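Local coordinates for protein putative transcription regulator (Lactobacillus plantarum, PDB 3K69) that probably regulates transcription as a dimeric DNA-binding protein of the helix-turn-helix clan, related to iron-dependent regulators, at residues I116-T119 with L120-F124. Sequence-based numbering, arbitrary orientation.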
# COMPACT_ATOMS: atom_id res chain seq x y z
N ILE A 116 -1.83 17.68 11.65
CA ILE A 116 -1.61 16.26 11.43
C ILE A 116 -2.06 15.81 10.05
O ILE A 116 -1.38 15.02 9.38
CB ILE A 116 -2.25 15.42 12.60
CG1 ILE A 116 -1.88 13.95 12.51
CG2 ILE A 116 -3.76 15.51 12.62
CD1 ILE A 116 -0.49 13.64 12.87
N SER A 117 -3.20 16.30 9.59
CA SER A 117 -3.71 15.83 8.31
C SER A 117 -2.75 16.22 7.19
O SER A 117 -2.43 15.40 6.33
CB SER A 117 -5.12 16.34 8.02
OG SER A 117 -5.51 15.89 6.75
N GLU A 118 -2.23 17.45 7.23
CA GLU A 118 -1.34 17.85 6.14
C GLU A 118 0.01 17.11 6.19
O GLU A 118 0.53 16.75 5.16
CB GLU A 118 -1.12 19.36 6.10
CG GLU A 118 -0.21 19.78 4.96
CD GLU A 118 0.11 21.27 4.97
OE1 GLU A 118 -0.45 21.98 5.83
OE2 GLU A 118 0.90 21.70 4.10
N THR A 119 0.57 16.93 7.38
CA THR A 119 1.80 16.14 7.58
C THR A 119 1.71 14.67 7.15
O THR A 119 2.58 14.16 6.42
CB THR A 119 2.19 16.21 9.06
OG1 THR A 119 2.65 17.54 9.32
CG2 THR A 119 3.34 15.15 9.43
N LEU A 120 0.65 14.00 7.57
CA LEU A 120 0.46 12.60 7.17
C LEU A 120 0.13 12.42 5.72
O LEU A 120 0.58 11.46 5.10
CB LEU A 120 -0.57 11.89 8.05
CG LEU A 120 -0.09 11.63 9.47
CD1 LEU A 120 -1.27 11.07 10.26
CD2 LEU A 120 1.15 10.67 9.50
N THR A 121 -0.66 13.35 5.18
CA THR A 121 -0.94 13.35 3.76
C THR A 121 0.36 13.45 2.95
O THR A 121 0.56 12.69 2.01
CB THR A 121 -1.95 14.46 3.33
OG1 THR A 121 -3.18 14.26 4.02
CG2 THR A 121 -2.21 14.43 1.79
N ASP A 122 1.24 14.37 3.32
CA ASP A 122 2.50 14.47 2.60
C ASP A 122 3.35 13.19 2.76
O ASP A 122 3.87 12.66 1.78
CB ASP A 122 3.29 15.67 3.06
CG ASP A 122 2.68 17.01 2.64
OD1 ASP A 122 1.69 17.04 1.84
OD2 ASP A 122 3.21 18.05 3.11
N LEU A 123 3.48 12.73 4.00
CA LEU A 123 4.16 11.49 4.32
C LEU A 123 3.69 10.28 3.44
O LEU A 123 4.49 9.63 2.76
CB LEU A 123 4.03 11.19 5.80
CG LEU A 123 4.84 9.98 6.32
CD1 LEU A 123 6.35 10.21 6.27
CD2 LEU A 123 4.38 9.50 7.71
N PHE A 124 2.39 10.01 3.49
CA PHE A 124 1.75 8.90 2.75
C PHE A 124 1.88 9.08 1.24
O PHE A 124 2.09 8.11 0.51
CB PHE A 124 0.26 8.83 3.09
CG PHE A 124 -0.06 8.44 4.51
CD1 PHE A 124 0.78 7.64 5.26
CD2 PHE A 124 -1.23 8.85 5.09
CE1 PHE A 124 0.43 7.27 6.59
CE2 PHE A 124 -1.58 8.50 6.40
CZ PHE A 124 -0.74 7.69 7.14
O HOH W 1 2.51 20.47 2.53
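I116 and L120 run alongside each other in the same direction, one turn apart on the long alpha helix 111-136, whose i to i+4 neighbours are apolar at this pair and polar at the next two. CG1 of I116, anti to the backbone N (chi1 -172°), and the CD1 of I116 beyond it both come to 3.7 Å from CD1 of L120; S12 of the second subunit also packs against L120. At S117 the carbonyl oxygen is gripped twice: N of T121 gives the usual helical bond of 2.9 Å, while OG1 of T121 donates from the opposite face of the carbonyl plane at 2.7 Å, the familiar i to i-4 bond of a helical threonine. A chi1 of -60° puts that OG1 beside its own backbone N, close to the carbonyl one turn earlier. A valine here would probably leave the S117 oxygen with its main-chain donor but without the hydroxyl bond. E118 and D122, like charges, are bridged by one water, which donates to OE2 of E118 and to OD2 of D122 at 2.6 Å each. T119 turns to the dimer partner, its OG1 hydrogen-bonded to D146 of the second subunit, and its carbonyl oxygen receives N of L123 at 3.0 Å.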